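Local coordinates for protein ribose 5-phosphate isomerase B (Anaplasma phagocytophilum, PDB 4EM8) that probably interconverts D-ribose 5-phosphate and D-ribulose 5-phosphate by aldose-ketose isomerisation, at residues P119-A122 with Q123-Y127; S26-L29 with R30-C34; H139-R142 with V143-G147; A98-S101 with R102-D106; H46-Y50 with P51-H55. All blocks are in the same frame, centred on the assembly; numbering follows the deposited sequence.

Contact 1 (P119-A122 with Q123-Y127)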
loop_
_atom_site.group_PDB
_atom_site.type_symbol
_atom_site.label_atom_id
_atom_site.label_comp_id
_atom_site.label_asym_id
_atom_site.label_seq_id
_atom_site.Cartn_x
_atom_site.Cartn_y
_atom_site.Cartn_z
ATOM N N PRO A 119 -17.002 -2.300 -10.610
ATOM C CA PRO A 119 -16.274 -3.153 -11.541
ATOM C C PRO A 119 -15.769 -2.437 -12.781
ATOM O O PRO A 119 -14.678 -2.723 -13.238
ATOM C CB PRO A 119 -17.314 -4.226 -11.911
ATOM C CG PRO A 119 -18.168 -4.318 -10.704
ATOM C CD PRO A 119 -18.330 -2.870 -10.310
ATOM N N ASP A 120 -16.558 -1.516 -13.331
ATOM C CA ASP A 120 -16.139 -0.834 -14.540
ATOM C C ASP A 120 -14.944 0.084 -14.262
ATOM O O ASP A 120 -14.031 0.147 -15.062
ATOM C CB ASP A 120 -17.319 -0.060 -15.176
ATOM C CG ASP A 120 -18.348 -0.997 -15.838
ATOM O OD1 ASP A 120 -18.110 -2.223 -15.906
ATOM O OD2 ASP A 120 -19.400 -0.509 -16.292
ATOM N N THR A 121 -14.925 0.761 -13.117
ATOM C CA THR A 121 -13.770 1.567 -12.772
ATOM C C THR A 121 -12.559 0.649 -12.541
ATOM O O THR A 121 -11.452 0.941 -13.022
ATOM C CB THR A 121 -13.994 2.456 -11.536
ATOM O OG1 THR A 121 -15.232 3.151 -11.670
ATOM C CG2 THR A 121 -12.842 3.469 -11.388
ATOM N N ALA A 122 -12.775 -0.478 -11.865
ATOM C CA ALA A 122 -11.676 -1.425 -11.628
ATOM C C ALA A 122 -11.047 -1.899 -12.941
ATOM O O ALA A 122 -9.833 -2.050 -13.042
ATOM C CB ALA A 122 -12.146 -2.607 -10.813
ATOM N N GLN A 123 -11.883 -2.115 -13.950
ATOM C CA GLN A 123 -11.403 -2.551 -15.253
ATOM C C GLN A 123 -10.511 -1.467 -15.920
ATOM O O GLN A 123 -9.481 -1.795 -16.511
ATOM C CB GLN A 123 -12.622 -2.910 -16.127
ATOM C CG GLN A 123 -12.356 -3.166 -17.591
ATOM C CD GLN A 123 -13.651 -3.111 -18.402
ATOM O OE1 GLN A 123 -14.598 -3.847 -18.121
ATOM N NE2 GLN A 123 -13.702 -2.221 -19.386
ATOM N N SER A 124 -10.913 -0.185 -15.828
ATOM C CA SER A 124 -10.061 0.926 -16.316
ATOM C C SER A 124 -8.729 0.970 -15.579
ATOM O O SER A 124 -7.679 1.146 -16.217
ATOM C CB SER A 124 -10.751 2.282 -16.222
ATOM O OG SER A 124 -12.024 2.203 -16.825
ATOM N N VAL A 125 -8.766 0.752 -14.255
ATOM C CA VAL A 125 -7.547 0.801 -13.442
ATOM C C VAL A 125 -6.555 -0.287 -13.827
ATOM O O VAL A 125 -5.360 -0.015 -14.030
ATOM C CB VAL A 125 -7.826 0.741 -11.933
ATOM C CG1 VAL A 125 -6.512 0.708 -11.142
ATOM C CG2 VAL A 125 -8.633 1.947 -11.530
ATOM N N LEU A 126 -7.082 -1.504 -13.954
ATOM C CA LEU A 126 -6.356 -2.636 -14.452
ATOM C C LEU A 126 -5.823 -2.400 -15.868
ATOM O O LEU A 126 -4.695 -2.735 -16.120
ATOM C CB LEU A 126 -7.243 -3.880 -14.433
ATOM C CG LEU A 126 -6.589 -5.173 -14.962
ATOM C CD1 LEU A 126 -5.330 -5.552 -14.186
ATOM C CD2 LEU A 126 -7.633 -6.291 -14.907
ATOM N N TYR A 127 -6.600 -1.774 -16.758
ATOM C CA TYR A 127 -6.120 -1.551 -18.124
ATOM C C TYR A 127 -4.889 -0.624 -18.099
ATOM O O TYR A 127 -3.853 -0.920 -18.706
ATOM C CB TYR A 127 -7.214 -0.963 -19.033
ATOM C CG TYR A 127 -6.691 -0.743 -20.441
ATOM C CD1 TYR A 127 -6.453 -1.831 -21.266
ATOM C CD2 TYR A 127 -6.389 0.538 -20.924
ATOM C CE1 TYR A 127 -5.955 -1.671 -22.551
ATOM C CE2 TYR A 127 -5.880 0.714 -22.218
ATOM C CZ TYR A 127 -5.664 -0.398 -23.019
ATOM O OH TYR A 127 -5.188 -0.301 -24.296
HETATM O O HOH W 1 -14.188 0.437 -17.829
#
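The carbonyl oxygen of Asp-120 is gripped twice: Ser-124 N donates to Asp-120 O at 3.2 Å, and a water donates a hydrogen bond to the same Asp-120 O at 2.8 Å. That water also bonds Ser-124 OG at 3.0 Å, so the serine hydroxyl and the carbonyl one turn earlier are tied together through solvent. Serine suits the place because its short side chain, with OG beside its own backbone N (chi1 -51°), keeps the hydroxyl close to the helix backbone. This is the first stretch of helix 119-131, which packs against the parallel sheet of an alpha/beta fold. Just before it, Asp-118 bonds both Asp-120 N and Thr-121 OG1, taking up polar groups of the first turn. Toward the sheet the residues become apolar, Ala-122 and Val-125 meeting Phe-112 of strand 109-113. Val-125 leans back along the helix, its CG2 lying 3.3 Å from Thr-121 O, while Val-125 N bonds that same Thr-121 O at 3.0 Å. Leu-126 N meets Ala-122 O in a nearly straight bond of 2.9 Å (174° at the hydrogen). On another flank Gln-123 runs its extended chain outward, its aliphatic part lying against Phe-24 and Tyr-28 of helix 19-31.

Contact 2 (S26-L29 with R30-C34)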
loop_
_atom_site.group_PDB
_atom_site.type_symbol
_atom_site.label_atom_id
_atom_site.label_comp_id
_atom_site.label_asym_id
_atom_site.label_seq_id
_atom_site.Cartn_x
_atom_site.Cartn_y
_atom_site.Cartn_z
ATOM N N SER A 26 -10.835 -11.380 -14.427
ATOM C CA SER A 26 -10.211 -12.495 -15.125
ATOM C C SER A 26 -10.783 -12.642 -16.538
ATOM O O SER A 26 -10.021 -12.847 -17.489
ATOM C CB SER A 26 -10.318 -13.824 -14.330
ATOM O OG SER A 26 -9.712 -13.703 -13.040
ATOM N N ALA A 27 -12.108 -12.529 -16.674
ATOM C CA ALA A 27 -12.771 -12.597 -17.982
ATOM C C ALA A 27 -12.342 -11.429 -18.876
ATOM O O ALA A 27 -12.124 -11.608 -20.073
ATOM C CB ALA A 27 -14.282 -12.615 -17.826
ATOM N N TYR A 28 -12.205 -10.237 -18.286
ATOM C CA TYR A 28 -11.701 -9.079 -19.020
ATOM C C TYR A 28 -10.315 -9.366 -19.598
ATOM O O TYR A 28 -10.080 -9.221 -20.809
ATOM C CB TYR A 28 -11.657 -7.857 -18.107
ATOM C CG TYR A 28 -11.053 -6.629 -18.739
ATOM C CD1 TYR A 28 -11.693 -5.982 -19.793
ATOM C CD2 TYR A 28 -9.855 -6.088 -18.264
ATOM C CE1 TYR A 28 -11.142 -4.867 -20.378
ATOM C CE2 TYR A 28 -9.316 -4.940 -18.821
ATOM C CZ TYR A 28 -9.953 -4.342 -19.879
ATOM O OH TYR A 28 -9.418 -3.238 -20.471
ATOM N N LEU A 29 -9.384 -9.742 -18.734
ATOM C CA LEU A 29 -8.036 -10.082 -19.179
ATOM C C LEU A 29 -8.012 -11.149 -20.274
ATOM O O LEU A 29 -7.242 -11.047 -21.236
ATOM C CB LEU A 29 -7.172 -10.531 -18.001
ATOM C CG LEU A 29 -6.800 -9.373 -17.067
ATOM C CD1 LEU A 29 -6.039 -9.902 -15.862
ATOM C CD2 LEU A 29 -5.974 -8.278 -17.803
ATOM N N ARG A 30 -8.847 -12.171 -20.131
ATOM C CA ARG A 30 -8.905 -13.242 -21.121
ATOM C C ARG A 30 -9.370 -12.663 -22.476
ATOM O O ARG A 30 -8.759 -12.948 -23.521
ATOM C CB ARG A 30 -9.804 -14.380 -20.606
ATOM C CG ARG A 30 -9.176 -15.763 -20.674
ATOM C CD ARG A 30 -9.476 -16.653 -19.460
ATOM N NE ARG A 30 -10.757 -16.341 -18.842
ATOM C CZ ARG A 30 -11.046 -16.519 -17.550
ATOM N NH1 ARG A 30 -12.244 -16.148 -17.116
ATOM N NH2 ARG A 30 -10.168 -17.059 -16.697
ATOM N N ASP A 31 -10.381 -11.789 -22.450
ATOM C CA ASP A 31 -10.850 -11.151 -23.669
ATOM C C ASP A 31 -9.727 -10.316 -24.315
ATOM O O ASP A 31 -9.627 -10.234 -25.551
ATOM C CB ASP A 31 -12.078 -10.293 -23.388
ATOM C CG ASP A 31 -12.743 -9.788 -24.647
ATOM O OD1 ASP A 31 -12.925 -10.579 -25.614
ATOM O OD2 ASP A 31 -13.134 -8.601 -24.661
ATOM N N LEU A 32 -8.877 -9.715 -23.481
ATOM C CA LEU A 32 -7.696 -8.981 -23.963
ATOM C C LEU A 32 -6.549 -9.855 -24.466
ATOM O O LEU A 32 -5.526 -9.324 -24.908
ATOM C CB LEU A 32 -7.131 -8.074 -22.861
ATOM C CG LEU A 32 -7.907 -6.828 -22.441
ATOM C CD1 LEU A 32 -7.038 -5.997 -21.482
ATOM C CD2 LEU A 32 -8.336 -6.011 -23.641
ATOM N N GLY A 33 -6.691 -11.169 -24.374
ATOM C CA GLY A 33 -5.677 -12.077 -24.875
ATOM C C GLY A 33 -4.565 -12.410 -23.903
ATOM O O GLY A 33 -3.512 -12.913 -24.307
ATOM N N CYS A 34 -4.776 -12.148 -22.618
ATOM C CA CYS A 34 -3.795 -12.550 -21.604
ATOM C C CYS A 34 -3.922 -14.021 -21.251
ATOM O O CYS A 34 -5.010 -14.591 -21.324
ATOM C CB CYS A 34 -4.013 -11.764 -20.322
ATOM S SG CYS A 34 -3.602 -10.025 -20.471
#
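Leu-32 fits beneath the ring of Tyr-28, one helical turn back. Its CG sits over one face of the ring, toward the rim, 4.3 Å from the Tyr-28 ring centroid and 16° off the normal, a CH-pi contact. The branch atom Leu-32 CD1 reaches further out, coming within 3.7 Å of Tyr-28 CE2. Tyr-28 can offer this face because its CG lies opposite the backbone N (chi1 176°), carrying the ring outward from the flank of the helix, above Leu-32; Gln-123, Leu-126 and Tyr-127 of helix 119-131 also pack on it. A second bump is Cys-34, whose compact SG settles 4.0 Å from Leu-29 CD2 and, with Leu-29, belongs to the buried side near strand 35-38. On the exposed flank the Arg-30 chain bends at chi2 and chi3 and folds back, laying one face of its guanidinium over Ser-26 O, 3.7 Å from the plane. The guanidinium lies against the small side chains of Ser-26 and Ala-27, Arg-30 NH2 coming to 4.0 Å from Ser-26 CB. Ser-26 OG itself bonds Arg-22 O. The chain then turns at Gly-33, which, free of a CB, takes the positive phi (87°) at which it leaves the helix. Cys-34 N bonds Leu-29 O at 3.0 Å and Gly-33 N bonds Arg-30 O at 2.9 Å: a Schellman motif, ending the helix of a beta-alpha-beta unit and leading into strand 35-38.

Contact 3 (H139-R142 with V143-G147)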
loop_
_atom_site.group_PDB
_atom_site.type_symbol
_atom_site.label_atom_id
_atom_site.label_comp_id
_atom_site.label_asym_id
_atom_site.label_seq_id
_atom_site.Cartn_x
_atom_site.Cartn_y
_atom_site.Cartn_z
ATOM N N HIS A 139 14.155 6.918 -11.130
ATOM C CA HIS A 139 13.395 5.922 -10.364
ATOM C C HIS A 139 14.075 4.584 -10.239
ATOM O O HIS A 139 13.835 3.867 -9.288
ATOM C CB HIS A 139 12.007 5.731 -10.938
ATOM C CG HIS A 139 11.254 7.031 -11.140
ATOM N ND1 HIS A 139 10.814 7.795 -10.108
ATOM C CD2 HIS A 139 10.910 7.705 -12.304
ATOM C CE1 HIS A 139 10.210 8.890 -10.599
ATOM N NE2 HIS A 139 10.281 8.836 -11.943
ATOM N N ALA A 140 14.958 4.250 -11.178
ATOM C CA ALA A 140 15.554 2.917 -11.216
ATOM C C ALA A 140 16.320 2.593 -9.948
ATOM O O ALA A 140 16.180 1.512 -9.416
ATOM C CB ALA A 140 16.475 2.760 -12.438
ATOM N N VAL A 141 17.167 3.514 -9.478
ATOM C CA VAL A 141 17.927 3.255 -8.250
ATOM C C VAL A 141 17.010 2.949 -7.051
ATOM O O VAL A 141 17.319 2.066 -6.232
ATOM C CB VAL A 141 18.907 4.403 -7.882
ATOM C CG1 VAL A 141 18.178 5.708 -7.563
ATOM C CG2 VAL A 141 19.786 3.985 -6.716
ATOM N N ARG A 142 15.880 3.649 -6.946
ATOM C CA ARG A 142 14.965 3.446 -5.799
ATOM C C ARG A 142 14.221 2.109 -5.895
ATOM O O ARG A 142 14.089 1.378 -4.900
ATOM C CB ARG A 142 13.982 4.624 -5.702
ATOM C CG ARG A 142 14.700 5.927 -5.400
ATOM C CD ARG A 142 14.088 7.105 -6.135
ATOM N NE ARG A 142 14.850 8.337 -5.972
ATOM C CZ ARG A 142 14.488 9.519 -6.482
ATOM N NH1 ARG A 142 13.385 9.621 -7.207
ATOM N NH2 ARG A 142 15.222 10.586 -6.277
ATOM N N VAL A 143 13.774 1.767 -7.097
ATOM C CA VAL A 143 13.159 0.456 -7.333
ATOM C C VAL A 143 14.158 -0.657 -7.017
ATOM O O VAL A 143 13.810 -1.654 -6.351
ATOM C CB VAL A 143 12.606 0.357 -8.760
ATOM C CG1 VAL A 143 12.152 -1.042 -9.101
ATOM C CG2 VAL A 143 11.457 1.348 -8.936
ATOM N N GLN A 144 15.407 -0.485 -7.440
ATOM C CA GLN A 144 16.446 -1.476 -7.120
ATOM C C GLN A 144 16.610 -1.652 -5.608
ATOM O O GLN A 144 16.682 -2.785 -5.106
ATOM C CB GLN A 144 17.767 -1.055 -7.792
ATOM C CG GLN A 144 18.911 -2.032 -7.661
ATOM C CD GLN A 144 20.075 -1.668 -8.581
ATOM O OE1 GLN A 144 20.164 -0.542 -9.128
ATOM N NE2 GLN A 144 20.966 -2.627 -8.780
ATOM N N LYS A 145 16.653 -0.552 -4.867
ATOM C CA LYS A 145 16.730 -0.624 -3.394
ATOM C C LYS A 145 15.535 -1.337 -2.748
ATOM O O LYS A 145 15.688 -2.043 -1.743
ATOM C CB LYS A 145 16.936 0.770 -2.789
ATOM C CG LYS A 145 18.386 1.243 -2.800
ATOM C CD LYS A 145 18.539 2.753 -2.550
ATOM C CE LYS A 145 20.006 3.180 -2.683
ATOM N NZ LYS A 145 20.252 4.638 -2.424
ATOM N N LEU A 146 14.361 -1.221 -3.358
ATOM C CA LEU A 146 13.160 -1.908 -2.855
ATOM C C LEU A 146 13.306 -3.426 -2.825
ATOM O O LEU A 146 12.629 -4.092 -2.054
ATOM C CB LEU A 146 11.906 -1.524 -3.660
ATOM C CG LEU A 146 11.311 -0.124 -3.510
ATOM C CD1 LEU A 146 10.057 0.069 -4.383
ATOM C CD2 LEU A 146 10.987 0.133 -2.044
ATOM N N GLY A 147 14.218 -3.979 -3.632
ATOM C CA GLY A 147 14.432 -5.393 -3.656
ATOM C C GLY A 147 15.625 -5.902 -2.857
ATOM O O GLY A 147 15.851 -7.087 -2.830
#
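Successive turns of one surface helix, 138-146, meet close to the C-terminus, in a contact carried mainly by backbone bonds and by one aliphatic pairing. Val-141 and Lys-145 lie side by side and point the same way, Val-141 CG2 touching Lys-145 CE at 4.1 Å. The valine branch is available because CG2 stands opposite the backbone N, with CG1 between N and the carbonyl carbon (chi1 64°). Lysine suits the spot: its extended methylenes lie along the turn, past Val-141 O, and carry NZ out to salt bridges with Asp-49 and Asp-52 of the second subunit. Arg-142, predicted to bind ribulose 5-phosphate, forms a salt bridge through NE to Asp-49 of that subunit. Along the backbone, Val-143 N bonds His-139 O at 3.0 Å, almost straight at 173°, and Gln-144 N bonds Ala-140 O at 2.9 Å. Near the helix end the bond from Leu-146 N to Arg-142 O, 3.0 Å, is more bent, at 144°. Beta-branched Val-143 sets its CG2 3.5 Å from His-139 O and packs it on the end of helix 95-105. This inner flank faces that helix: the ring of His-139 stacks on that of His-104, and Val-143 packs against Arg-88 and Phe-134 in neighbouring loops.

Contact 4 (A98-S101 with R102-D106)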
loop_
_atom_site.group_PDB
_atom_site.type_symbol
_atom_site.label_atom_id
_atom_site.label_comp_id
_atom_site.label_asym_id
_atom_site.label_seq_id
_atom_site.Cartn_x
_atom_site.Cartn_y
_atom_site.Cartn_z
ATOM N N ALA A 98 -2.685 3.933 -10.535
ATOM C CA ALA A 98 -2.189 2.821 -11.350
ATOM C C ALA A 98 -1.020 3.302 -12.199
ATOM O O ALA A 98 0.063 2.703 -12.194
ATOM C CB ALA A 98 -3.292 2.238 -12.253
ATOM N N LYS A 99 -1.227 4.429 -12.869
ATOM C CA LYS A 99 -0.200 5.022 -13.745
ATOM C C LYS A 99 1.096 5.346 -12.980
ATOM O O LYS A 99 2.194 4.937 -13.394
ATOM C CB LYS A 99 -0.776 6.258 -14.478
ATOM C CG LYS A 99 0.153 6.946 -15.467
ATOM C CD LYS A 99 -0.218 8.421 -15.657
ATOM C CE LYS A 99 0.287 9.301 -14.483
ATOM N NZ LYS A 99 1.575 10.047 -14.711
ATOM N N LEU A 100 0.962 6.022 -11.840
ATOM C CA LEU A 100 2.110 6.457 -11.076
ATOM C C LEU A 100 2.862 5.232 -10.521
ATOM O O LEU A 100 4.094 5.178 -10.544
ATOM C CB LEU A 100 1.667 7.450 -9.973
ATOM C CG LEU A 100 1.165 8.852 -10.393
ATOM C CD1 LEU A 100 0.599 9.644 -9.209
ATOM C CD2 LEU A 100 2.226 9.686 -11.112
ATOM N N SER A 101 2.125 4.210 -10.077
ATOM C CA SER A 101 2.776 3.031 -9.483
ATOM C C SER A 101 3.662 2.281 -10.496
ATOM O O SER A 101 4.740 1.737 -10.144
ATOM C CB SER A 101 1.721 2.088 -8.846
ATOM O OG SER A 101 1.044 1.268 -9.812
ATOM N N ARG A 102 3.171 2.201 -11.729
ATOM C CA ARG A 102 3.916 1.644 -12.844
ATOM C C ARG A 102 5.104 2.549 -13.227
ATOM O O ARG A 102 6.264 2.104 -13.322
ATOM C CB ARG A 102 2.975 1.442 -14.056
ATOM C CG ARG A 102 1.940 0.321 -13.838
ATOM C CD ARG A 102 2.559 -1.077 -13.763
ATOM N NE ARG A 102 3.376 -1.278 -14.960
ATOM C CZ ARG A 102 4.648 -1.652 -14.987
ATOM N NH1 ARG A 102 5.310 -1.986 -13.882
ATOM N NH2 ARG A 102 5.277 -1.680 -16.174
ATOM N N GLU A 103 4.816 3.824 -13.434
ATOM C CA GLU A 103 5.867 4.758 -13.897
ATOM C C GLU A 103 7.024 4.899 -12.921
ATOM O O GLU A 103 8.172 4.865 -13.334
ATOM C CB GLU A 103 5.272 6.129 -14.195
ATOM C CG GLU A 103 4.455 6.130 -15.470
ATOM C CD GLU A 103 3.979 7.516 -15.845
ATOM O OE1 GLU A 103 3.753 8.342 -14.942
ATOM O OE2 GLU A 103 3.789 7.754 -17.047
ATOM N N HIS A 104 6.719 5.047 -11.634
ATOM C CA HIS A 104 7.752 5.301 -10.628
ATOM C C HIS A 104 8.240 4.102 -9.916
ATOM O O HIS A 104 9.407 4.055 -9.543
ATOM C CB HIS A 104 7.261 6.251 -9.542
ATOM C CG HIS A 104 6.754 7.568 -10.055
ATOM N ND1 HIS A 104 6.220 8.476 -9.250
ATOM C CD2 HIS A 104 6.719 8.116 -11.350
ATOM C CE1 HIS A 104 5.841 9.561 -9.960
ATOM N NE2 HIS A 104 6.138 9.342 -11.250
ATOM N N ASN A 105 7.355 3.152 -9.616
ATOM C CA ASN A 105 7.757 2.013 -8.790
ATOM C C ASN A 105 7.851 0.668 -9.517
ATOM O O ASN A 105 8.155 -0.362 -8.872
ATOM C CB ASN A 105 6.835 1.923 -7.575
ATOM C CG ASN A 105 6.609 3.272 -6.944
ATOM O OD1 ASN A 105 5.631 3.945 -7.265
ATOM N ND2 ASN A 105 7.522 3.695 -6.061
ATOM N N ASP A 106 7.628 0.681 -10.832
ATOM C CA ASP A 106 7.558 -0.535 -11.643
ATOM C C ASP A 106 6.664 -1.566 -10.985
ATOM O O ASP A 106 7.073 -2.714 -10.805
ATOM C CB ASP A 106 8.946 -1.138 -11.848
ATOM C CG ASP A 106 9.003 -2.101 -13.051
ATOM O OD1 ASP A 106 8.094 -2.079 -13.911
ATOM O OD2 ASP A 106 9.968 -2.883 -13.132
#
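Helix 95-105 is the connection in a beta-alpha-beta unit between strands 89-91 and 109-113, and its last turns carry His-104, the predicted proton donor, and Asn-105, predicted to bind ribulose 5-phosphate. Leu-100 lies beside His-104, with Leu-100 CD2 3.8 Å from His-104 CE1; the branched leucine gives the imidazole an apolar neighbour. Thr-73 of the second subunit also packs on His-104, so this end of the helix borders the other chain. At the backbone, His-104 N bonds Leu-100 O at 2.8 Å, whereas the bond from Asn-105 N to Ser-101 O is weak, as the helix is giving out. Lys-99 bends at chi3 and chi4 to bring NZ to Glu-103 OE1 at 2.8 Å, a salt bridge that meets the oxygen on its syn side but 32° out of the carboxylate plane. Asp-106, the first residue to leave the helix, has positive phi, and its OD1 forms a salt bridge with Arg-102 NH1 at 2.8 Å; Ala-107 O and Thr-132 O take further bonds from the same guanidinium. A serine hydroxyl is small enough to turn back onto its own helix: Ser-101 OG donates to Ala-98 O at 2.9 Å, from the same face of that carbonyl as Arg-102 N.

Contact 5 (H46-Y50 with P51-H55)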
loop_
_atom_site.group_PDB
_atom_site.type_symbol
_atom_site.label_atom_id
_atom_site.label_comp_id
_atom_site.label_asym_id
_atom_site.label_seq_id
_atom_site.Cartn_x
_atom_site.Cartn_y
_atom_site.Cartn_z
ATOM N N HIS A 46 -17.319 -18.886 1.676
ATOM C CA HIS A 46 -17.978 -17.657 2.142
ATOM C C HIS A 46 -17.194 -16.870 3.174
ATOM O O HIS A 46 -17.492 -15.706 3.398
ATOM C CB HIS A 46 -19.405 -17.965 2.606
ATOM C CG HIS A 46 -20.386 -18.168 1.457
ATOM N ND1 HIS A 46 -20.023 -18.735 0.270
ATOM C CD2 HIS A 46 -21.749 -17.871 1.352
ATOM C CE1 HIS A 46 -21.101 -18.789 -0.549
ATOM N NE2 HIS A 46 -22.158 -18.264 0.116
ATOM N N SER A 47 -16.194 -17.479 3.809
ATOM C CA SER A 47 -15.224 -16.736 4.618
ATOM C C SER A 47 -13.825 -17.368 4.627
ATOM O O SER A 47 -13.661 -18.486 5.088
ATOM C CB SER A 47 -15.715 -16.575 6.063
ATOM O OG SER A 47 -14.860 -15.661 6.728
ATOM N N VAL A 48 -12.817 -16.646 4.118
ATOM C CA VAL A 48 -11.414 -17.053 4.231
ATOM C C VAL A 48 -10.545 -15.867 4.673
ATOM O O VAL A 48 -11.046 -14.770 4.817
ATOM C CB VAL A 48 -10.861 -17.610 2.891
ATOM C CG1 VAL A 48 -11.555 -18.922 2.527
ATOM C CG2 VAL A 48 -10.978 -16.555 1.787
ATOM N N ASP A 49 -9.252 -16.123 4.910
ATOM C CA ASP A 49 -8.303 -15.111 5.368
ATOM C C ASP A 49 -7.413 -14.639 4.201
ATOM O O ASP A 49 -6.652 -15.436 3.635
ATOM C CB ASP A 49 -7.436 -15.679 6.507
ATOM C CG ASP A 49 -8.238 -15.999 7.764
ATOM O OD1 ASP A 49 -9.335 -15.435 7.974
ATOM O OD2 ASP A 49 -7.745 -16.811 8.541
ATOM N N TYR A 50 -7.514 -13.362 3.827
ATOM C CA TYR A 50 -6.779 -12.857 2.652
ATOM C C TYR A 50 -5.294 -13.216 2.661
ATOM O O TYR A 50 -4.747 -13.551 1.609
ATOM C CB TYR A 50 -7.027 -11.341 2.396
ATOM C CG TYR A 50 -6.677 -10.444 3.558
ATOM C CD1 TYR A 50 -5.389 -9.948 3.712
ATOM C CD2 TYR A 50 -7.630 -10.111 4.520
ATOM C CE1 TYR A 50 -5.055 -9.148 4.800
ATOM C CE2 TYR A 50 -7.311 -9.297 5.614
ATOM C CZ TYR A 50 -6.023 -8.835 5.760
ATOM O OH TYR A 50 -5.701 -8.038 6.837
ATOM N N PRO A 51 -4.632 -13.199 3.834
ATOM C CA PRO A 51 -3.192 -13.526 3.783
ATOM C C PRO A 51 -2.831 -14.914 3.223
ATOM O O PRO A 51 -1.743 -15.082 2.657
ATOM C CB PRO A 51 -2.760 -13.429 5.254
ATOM C CG PRO A 51 -3.753 -12.505 5.884
ATOM C CD PRO A 51 -5.044 -12.834 5.208
ATOM N N ASP A 52 -3.729 -15.886 3.370
ATOM C CA ASP A 52 -3.485 -17.219 2.855
ATOM C C ASP A 52 -3.525 -17.312 1.321
ATOM O O ASP A 52 -3.087 -18.303 0.767
ATOM C CB ASP A 52 -4.489 -18.211 3.449
ATOM C CG ASP A 52 -4.345 -18.362 4.946
ATOM O OD1 ASP A 52 -3.231 -18.246 5.476
ATOM O OD2 ASP A 52 -5.356 -18.596 5.605
ATOM N N TYR A 53 -4.053 -16.302 0.643
ATOM C CA TYR A 53 -4.223 -16.342 -0.826
ATOM C C TYR A 53 -3.211 -15.478 -1.615
ATOM O O TYR A 53 -3.303 -15.314 -2.834
ATOM C CB TYR A 53 -5.692 -16.043 -1.152
ATOM C CG TYR A 53 -6.546 -17.215 -0.735
ATOM C CD1 TYR A 53 -6.998 -17.333 0.575
ATOM C CD2 TYR A 53 -6.824 -18.236 -1.622
ATOM C CE1 TYR A 53 -7.741 -18.422 0.974
ATOM C CE2 TYR A 53 -7.561 -19.335 -1.236
ATOM C CZ TYR A 53 -8.026 -19.406 0.067
ATOM O OH TYR A 53 -8.741 -20.476 0.482
ATOM N N VAL A 54 -2.194 -15.002 -0.920
ATOM C CA VAL A 54 -1.136 -14.178 -1.518
ATOM C C VAL A 54 0.027 -15.012 -2.095
ATOM O O VAL A 54 0.565 -14.728 -3.173
ATOM C CB VAL A 54 -0.635 -13.172 -0.448
ATOM C CG1 VAL A 54 0.611 -12.434 -0.905
ATOM C CG2 VAL A 54 -1.769 -12.188 -0.095
ATOM N N HIS A 55 0.404 -16.052 -1.383
ATOM C CA HIS A 55 1.607 -16.813 -1.721
ATOM C C HIS A 55 1.634 -17.345 -3.127
ATOM O O HIS A 55 2.629 -17.214 -3.831
ATOM C CB HIS A 55 1.795 -17.945 -0.716
ATOM C CG HIS A 55 1.910 -17.459 0.702
ATOM N ND1 HIS A 55 0.850 -17.390 1.531
ATOM C CD2 HIS A 55 3.008 -16.974 1.419
ATOM C CE1 HIS A 55 1.252 -16.905 2.725
ATOM N NE2 HIS A 55 2.571 -16.653 2.653
HETATM O O HOH W 2 -8.021 -18.691 4.865
#
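From an extended run at Val-48 and Asp-49 the backbone tightens into a short 3-10 turn at Tyr-50, Pro-51 and Asp-52. Two bonds define it, Asp-52 N to Asp-49 O and Tyr-53 N to Tyr-50 O, both 3.0 Å, each donor standing above the carbonyl plane. Proline suits the turn because neither bond needs its nitrogen as a donor. Its CD lies over one face of the Tyr-50 ring, 3.5 Å from the Tyr-50 ring centroid in a CH-pi contact. Tyr-50 allows this by placing CG between its own N and carbonyl carbon (chi1 57°), which turns the ring back over the proline. Tyr-53 crosses Val-48 at about a right angle, its CE1 3.8 Å from Val-48 CB, while Asp-49 O lies at the ring edge, in its plane. A water accepts from Asp-49 N at 2.8 Å and donates to Asp-52 OD2 at 2.8 Å. The carboxylates run side by side, with Asp-49 OD2 only 4.2 Å from Asp-52 OD2. Such closeness would probably be costly alone, but Lys-145 of the second subunit bridges to both oxygens and Arg-142 NE of that subunit forms a salt bridge with Asp-49 OD1, consistent with a role in holding its helix 138-146.

In the fold
Contacts 2, 1, 4 and 3 form a chain of touching neighbours; contact 5 stands apart. Contacts 1 and 2 have centres 12 Å apart: Gln-123 CG reaches Tyr-28 CE1 at 3.5 Å, joining two helices side by side. Contact 1 also meets contact 4, through Val-125 O and Ala-98 CB. Contacts 3 and 4, again with centres 12 Å apart, bring together His-104, the predicted proton donor, Asn-105 and Arg-142, predicted to bind the substrate, and His-139. At the nearest atoms contact 5 is about 12 Å from contact 2 and about 15 Å from contacts 1, 3 and 4, yet Tyr-50 and Val-48 adjoin the predicted sugar-phosphate site at Gly-76 and Asp-15. In the dimer, its acidic turn meets contact 3 of the second subunit, consistent with sites built from both chains.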